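Local coordinates for Cfl (Pectobacterium brasiliense, PDB 7A9J), which belongs to the ATP-dependent AMP-binding enzymes and, as a coronafacic acid ligase, probably activates carboxylic acids for amide bond formation, at residues V306-G311 with H329-Y334; Y345-Y350 with I357-P362. The protein carries 1 engineered substitution. All blocks are in the same frame, centred on the assembly; numbering follows the deposited sequence.

Contact 1 (V306-G311 with H329-Y334). With R4Z (6-ethyl-1-oxidanylidene-indene-4-carboxylic acid), chain B.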
loop_
_atom_site.group_PDB
_atom_site.type_symbol
_atom_site.label_atom_id
_atom_site.label_comp_id
_atom_site.label_asym_id
_atom_site.label_seq_id
_atom_site.Cartn_x
_atom_site.Cartn_y
_atom_site.Cartn_z
ATOM N N VAL A 306 9.265 12.089 7.036
ATOM C CA VAL A 306 7.806 11.959 6.990
ATOM C C VAL A 306 7.520 10.533 6.571
ATOM O O VAL A 306 7.928 10.113 5.492
ATOM C CB VAL A 306 7.173 12.955 6.001
ATOM C CG1 VAL A 306 5.650 12.691 5.850
ATOM C CG2 VAL A 306 7.383 14.375 6.491
ATOM N N CYS A 307 6.843 9.775 7.428
ATOM C CA CYS A 307 6.547 8.368 7.148
ATOM C C CYS A 307 5.046 8.156 6.987
ATOM O O CYS A 307 4.257 8.675 7.784
ATOM C CB CYS A 307 7.057 7.475 8.295
ATOM S SG CYS A 307 8.897 7.624 8.385
ATOM N N VAL A 308 4.657 7.382 5.978
ATOM C CA VAL A 308 3.256 7.191 5.608
ATOM C C VAL A 308 2.977 5.693 5.598
ATOM O O VAL A 308 3.461 4.973 4.713
ATOM C CB VAL A 308 2.910 7.819 4.247
ATOM C CG1 VAL A 308 1.433 7.527 3.914
ATOM C CG2 VAL A 308 3.201 9.355 4.225
ATOM N N ALA A 309 2.112 5.237 6.518
ATOM C CA ALA A 309 1.734 3.828 6.594
ATOM C C ALA A 309 0.497 3.635 5.721
ATOM O O ALA A 309 -0.508 4.323 5.907
ATOM C CB ALA A 309 1.396 3.424 8.059
ATOM N N GLY A 310 0.526 2.651 4.850
ATOM C CA GLY A 310 -0.519 2.542 3.838
ATOM C C GLY A 310 -1.300 1.258 3.968
ATOM O O GLY A 310 -0.701 0.206 4.121
ATOM N N GLY A 311 -2.635 1.365 3.834
ATOM C CA GLY A 311 -3.528 0.223 3.737
ATOM C C GLY A 311 -5.030 0.474 3.578
ATOM O O GLY A 311 -5.507 1.304 2.773
ATOM N N HIS A 329 6.240 11.684 13.360
ATOM C CA HIS A 329 4.784 11.825 13.467
ATOM C C HIS A 329 4.185 11.061 12.303
ATOM O O HIS A 329 4.149 11.568 11.172
ATOM C CB HIS A 329 4.392 13.286 13.441
ATOM C CG HIS A 329 5.117 14.108 14.467
ATOM N ND1 HIS A 329 4.562 14.424 15.685
ATOM C CD2 HIS A 329 6.373 14.643 14.470
ATOM C CE1 HIS A 329 5.422 15.140 16.390
ATOM N NE2 HIS A 329 6.525 15.297 15.671
ATOM N N LEU A 330 3.809 9.805 12.551
ATOM C CA LEU A 330 3.364 8.927 11.474
ATOM C C LEU A 330 2.116 9.464 10.791
ATOM O O LEU A 330 1.235 10.064 11.425
ATOM C CB LEU A 330 3.081 7.515 12.026
ATOM C CG LEU A 330 2.863 6.412 10.971
ATOM C CD1 LEU A 330 4.167 6.091 10.178
ATOM C CD2 LEU A 330 2.407 5.143 11.758
ATOM N N GLN A 331 2.032 9.211 9.489
ATOM C CA GLN A 331 0.884 9.561 8.680
ATOM C C GLN A 331 0.302 8.258 8.168
ATOM O O GLN A 331 0.980 7.236 8.161
ATOM C CB GLN A 331 1.296 10.484 7.510
ATOM C CG GLN A 331 2.014 11.718 8.063
ATOM C CD GLN A 331 2.254 12.793 6.987
ATOM O OE1 GLN A 331 1.965 12.571 5.826
ATOM N NE2 GLN A 331 2.678 13.958 7.410
ATOM N N SER A 332 -0.898 8.327 7.627
ATOM C CA SER A 332 -1.400 7.126 6.984
ATOM C C SER A 332 -2.163 7.484 5.727
ATOM O O SER A 332 -2.670 8.584 5.559
ATOM C CB SER A 332 -2.322 6.271 7.942
ATOM O OG SER A 332 -3.420 7.054 8.402
ATOM N N SER A 333 -2.260 6.478 4.856
ATOM C CA SER A 333 -2.984 6.613 3.614
ATOM C C SER A 333 -3.900 5.409 3.502
ATOM O O SER A 333 -3.545 4.308 3.912
ATOM C CB SER A 333 -1.947 6.704 2.421
ATOM O OG SER A 333 -2.648 6.916 1.203
ATOM N N TYR A 334 -5.101 5.641 3.040
ATOM C CA TYR A 334 -6.104 4.598 2.987
ATOM C C TYR A 334 -6.634 4.594 1.570
ATOM O O TYR A 334 -7.115 5.615 1.097
ATOM C CB TYR A 334 -7.205 4.911 3.989
ATOM C CG TYR A 334 -8.448 4.033 4.008
ATOM C CD1 TYR A 334 -9.459 4.180 3.054
ATOM C CD2 TYR A 334 -8.654 3.126 5.043
ATOM C CE1 TYR A 334 -10.659 3.422 3.150
ATOM C CE2 TYR A 334 -9.813 2.341 5.101
ATOM C CZ TYR A 334 -10.820 2.518 4.168
ATOM O OH TYR A 334 -12.008 1.750 4.263
HETATM C C13 R4Z B . -4.513 2.039 -4.859
HETATM C C15 R4Z B . -3.900 2.908 -2.555
HETATM C C02 R4Z B . -3.128 3.651 -0.187
HETATM C C03 R4Z B . -2.496 3.132 0.942
HETATM C C04 R4Z B . -2.316 1.642 0.645
HETATM C C05 R4Z B . -3.349 2.761 -1.293
HETATM C C06 R4Z B . -2.853 1.500 -0.878
HETATM C C07 R4Z B . -2.915 0.439 -1.774
HETATM C C08 R4Z B . -2.383 -0.938 -1.347
HETATM C C11 R4Z B . -3.435 0.612 -3.056
HETATM C C12 R4Z B . -3.937 1.854 -3.470
HETATM C C14 R4Z B . -3.376 2.174 -5.912
HETATM O O01 R4Z B . -3.474 4.802 -0.227
HETATM O O09 R4Z B . -2.186 -1.789 -2.257
HETATM O O10 R4Z B . -2.158 -1.242 -0.132
HETATM O O HOH W 1 6.496 10.328 10.088
#
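Val308 to Gly311 pair in parallel with Gln331 to Tyr334 in a beta-alpha-beta unit of the AMP-binding domain; the C-terminal ends of both strands meet the bound oxo-indene carboxylic acid. The ladder zigzags: Gln331 N donates to Cys307 O, Ala309 N to Gln331 O at 2.8 Å and nearly straight (172°), Ser333 N to Ala309 O, and, less certainly because Gly311 is disordered over two conformers, Gly311 N to Ser333 O. On the face carrying Val308, Gln331 and Ser333, the branched valine packs against the opposite strand: its CG1, anti to the backbone N (chi1 178°), reaches Ser333 CB at 3.8 Å. Separately, CG1 of Val306 lies 3.6 Å from Gln331 CD. The extended Gln331 thus lays its amide across an apolar surface, and its OE1 has Tyr345 as partner. Small residues suit the ligand end: Gly310 leaves the space beside it to the ligand's five-membered ring, and Ser333 OG donates to ketone O01 of the ligand over 2.7 Å. At the other end, Leu330 CD1 packs 3.7 Å from Cys307 CB, and a water accepts from Cys307 N and donates weakly to His329 O. Helix 316-326, the connection of the unit, covers Cys307 and Leu330 with Phe322, while strands 278-281 and 342-346 flank the pair on its two outer edges.

Contact 2 (Y345-Y350 with I357-P362)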
loop_
_atom_site.group_PDB
_atom_site.type_symbol
_atom_site.label_atom_id
_atom_site.label_comp_id
_atom_site.label_asym_id
_atom_site.label_seq_id
_atom_site.Cartn_x
_atom_site.Cartn_y
_atom_site.Cartn_z
ATOM N N TYR A 345 -6.632 10.401 3.864
ATOM C CA TYR A 345 -5.272 10.664 4.268
ATOM C C TYR A 345 -5.242 11.232 5.668
ATOM O O TYR A 345 -5.970 12.179 5.965
ATOM C CB TYR A 345 -4.681 11.622 3.253
ATOM C CG TYR A 345 -3.352 12.253 3.597
ATOM C CD1 TYR A 345 -2.283 11.491 4.022
ATOM C CD2 TYR A 345 -3.187 13.631 3.466
ATOM C CE1 TYR A 345 -1.030 12.079 4.333
ATOM C CE2 TYR A 345 -1.960 14.249 3.783
ATOM C CZ TYR A 345 -0.885 13.455 4.212
ATOM O OH TYR A 345 0.320 14.072 4.488
ATOM N N HIS A 346 -4.395 10.648 6.523
ATOM C CA HIS A 346 -4.250 11.130 7.876
ATOM C C HIS A 346 -2.878 11.771 7.996
ATOM O O HIS A 346 -1.866 11.073 8.061
ATOM C CB HIS A 346 -4.435 9.998 8.891
ATOM C CG HIS A 346 -4.817 10.512 10.224
ATOM N ND1 HIS A 346 -4.404 11.750 10.673
ATOM C CD2 HIS A 346 -5.639 10.005 11.186
ATOM C CE1 HIS A 346 -4.958 11.982 11.862
ATOM N NE2 HIS A 346 -5.729 10.953 12.178
ATOM N N HIS A 347 -2.833 13.099 7.962
ATOM C CA HIS A 347 -1.525 13.744 7.962
ATOM C C HIS A 347 -0.920 13.824 9.360
ATOM O O HIS A 347 0.185 14.287 9.497
ATOM C CB HIS A 347 -1.670 15.150 7.358
ATOM C CG HIS A 347 -2.631 15.993 8.104
ATOM N ND1 HIS A 347 -3.984 15.959 7.840
ATOM C CD2 HIS A 347 -2.452 16.870 9.118
ATOM C CE1 HIS A 347 -4.607 16.799 8.662
ATOM N NE2 HIS A 347 -3.708 17.353 9.459
ATOM N N ASP A 348 -1.595 13.322 10.427
ATOM C CA ASP A 348 -0.952 13.322 11.736
ATOM C C ASP A 348 -1.687 12.365 12.706
ATOM O O ASP A 348 -2.446 12.791 13.544
ATOM C CB ASP A 348 -0.939 14.758 12.287
ATOM C CG ASP A 348 -0.082 14.935 13.522
ATOM O OD1 ASP A 348 -0.003 16.119 13.939
ATOM O OD2 ASP A 348 0.451 13.970 14.132
ATOM N N ILE A 349 -1.452 11.061 12.559
ATOM C CA ILE A 349 -2.260 10.068 13.288
ATOM C C ILE A 349 -2.169 10.287 14.776
ATOM O O ILE A 349 -3.165 10.186 15.504
ATOM C CB ILE A 349 -1.759 8.665 12.930
ATOM C CG1 ILE A 349 -1.849 8.442 11.426
ATOM C CG2 ILE A 349 -2.691 7.656 13.696
ATOM C CD1 ILE A 349 -1.071 7.139 11.028
ATOM N N TYR A 350 -0.953 10.539 15.267
ATOM C CA TYR A 350 -0.732 10.521 16.684
ATOM C C TYR A 350 -1.415 11.704 17.371
ATOM O O TYR A 350 -1.676 11.663 18.573
ATOM C CB TYR A 350 0.765 10.492 16.934
ATOM C CG TYR A 350 1.152 10.367 18.365
ATOM C CD1 TYR A 350 0.618 9.347 19.198
ATOM C CD2 TYR A 350 2.032 11.257 18.933
ATOM C CE1 TYR A 350 0.970 9.249 20.501
ATOM C CE2 TYR A 350 2.402 11.159 20.268
ATOM C CZ TYR A 350 1.879 10.144 21.045
ATOM O OH TYR A 350 2.212 10.046 22.366
ATOM N N ILE A 357 -8.791 7.380 10.750
ATOM C CA ILE A 357 -8.153 7.260 9.452
ATOM C C ILE A 357 -7.977 8.562 8.709
ATOM O O ILE A 357 -7.337 8.556 7.616
ATOM C CB ILE A 357 -8.853 6.257 8.534
ATOM C CG1 ILE A 357 -10.311 6.679 8.300
ATOM C CG2 ILE A 357 -8.671 4.854 9.109
ATOM C CD1 ILE A 357 -11.025 5.692 7.399
ATOM N N GLY A 358 -8.429 9.677 9.229
ATOM C CA GLY A 358 -8.080 10.899 8.538
ATOM C C GLY A 358 -9.210 11.488 7.702
ATOM O O GLY A 358 -10.409 11.229 7.942
ATOM N N TRP A 359 -8.840 12.249 6.688
ATOM C CA TRP A 359 -9.758 13.081 5.961
ATOM C C TRP A 359 -9.856 12.642 4.508
ATOM O O TRP A 359 -8.820 12.404 3.871
ATOM C CB TRP A 359 -9.303 14.551 6.003
ATOM C CG TRP A 359 -9.453 15.202 7.331
ATOM C CD1 TRP A 359 -10.521 15.974 7.735
ATOM C CD2 TRP A 359 -8.595 15.063 8.503
ATOM N NE1 TRP A 359 -10.350 16.370 9.028
ATOM C CE2 TRP A 359 -9.181 15.846 9.519
ATOM C CE3 TRP A 359 -7.350 14.448 8.741
ATOM C CZ2 TRP A 359 -8.621 15.965 10.813
ATOM C CZ3 TRP A 359 -6.787 14.558 10.015
ATOM C CH2 TRP A 359 -7.450 15.295 11.044
ATOM N N PRO A 360 -11.034 12.749 3.894
ATOM C CA PRO A 360 -11.117 12.505 2.435
ATOM C C PRO A 360 -10.249 13.487 1.668
ATOM O O PRO A 360 -10.204 14.688 1.950
ATOM C CB PRO A 360 -12.611 12.733 2.111
ATOM C CG PRO A 360 -13.306 12.330 3.461
ATOM C CD PRO A 360 -12.370 12.929 4.514
ATOM N N LEU A 361 -9.571 12.948 0.666
ATOM C CA LEU A 361 -8.770 13.746 -0.227
ATOM C C LEU A 361 -9.650 14.586 -1.142
ATOM O O LEU A 361 -10.860 14.375 -1.232
ATOM C CB LEU A 361 -7.881 12.783 -0.980
ATOM C CG LEU A 361 -6.746 12.269 -0.082
ATOM C CD1 LEU A 361 -6.009 11.065 -0.808
ATOM C CD2 LEU A 361 -5.756 13.366 0.345
ATOM N N PRO A 362 -9.058 15.540 -1.884
ATOM C CA PRO A 362 -9.887 16.408 -2.746
ATOM C C PRO A 362 -10.664 15.619 -3.792
ATOM O O PRO A 362 -10.150 14.683 -4.405
ATOM C CB PRO A 362 -8.871 17.371 -3.386
ATOM C CG PRO A 362 -7.719 17.403 -2.408
ATOM C CD PRO A 362 -7.638 15.978 -1.860
#
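The imidazole of His346 is enclosed on both faces: CA of Gly358 sits over one, 4.0 Å from the ring centroid in a CH-pi contact, and CA of Ile349 lies over the other. Trp359 also approaches the glycine side, pointing the edge of its six-membered ring at the histidine face in an edge-to-face pair with planes at 85° and CZ3 3.7 Å from His346 CE1. Beside it the ring of His347 leans obliquely on the indole, CE1 3.4 Å from Trp359 CZ3, completing a cluster of three aromatic groups. CG of His347 stands between its backbone N and carbonyl carbon (chi1 59°), which turns the ring back toward the tryptophan. Tyr345 O lies at the indole edge, in its plane, and backbone N of His347 sits above one face of the Tyr345 ring. Both nitrogens of His346 are engaged: ND1 accepts from Asp348 N at 3.2 Å, somewhat off the ring plane, and NE2 bonds to Ser356 OG, fixing the ring's rotation. The backbones of Tyr345 and Trp359 form a hydrogen-bonded antiparallel pair, with Tyr345 N to Trp359 O and Trp359 N to Tyr345 O both 3.0 Å. Gly358 has a backbone shape (phi 103°) that calls for glycine, and a CB here would also run into Tyr345 O and His346 CA. Further on, Leu361 CD2 meets Tyr345 CB at 3.6 Å. The hairpin of strands 342-346 and 356-360 lies between strand 331-335 and strand 418-423; Asn415, just before the latter, accepts from Trp359 NE1.

Contacts 1 and 2 are successive strand pairings, joined where strand 331-335 runs antiparallel to strand 342-346. Ser332 O and His346 N probably form a backbone hydrogen bond of 2.9 Å there, and Gln331 OE1 meets Tyr345 OH at 2.6 Å, so a polar side chain of one contact finds its partner in the other. Contact 1 is the deeper of the two, a parallel pairing of mainly small and aliphatic residues that opens directly onto the ligand. Contact 2 belongs to an antiparallel hairpin, mostly buried but with His347 exposed; aromatic rings carry much of its packing, and the side chain of Leu361 is about 7 Å from the ligand.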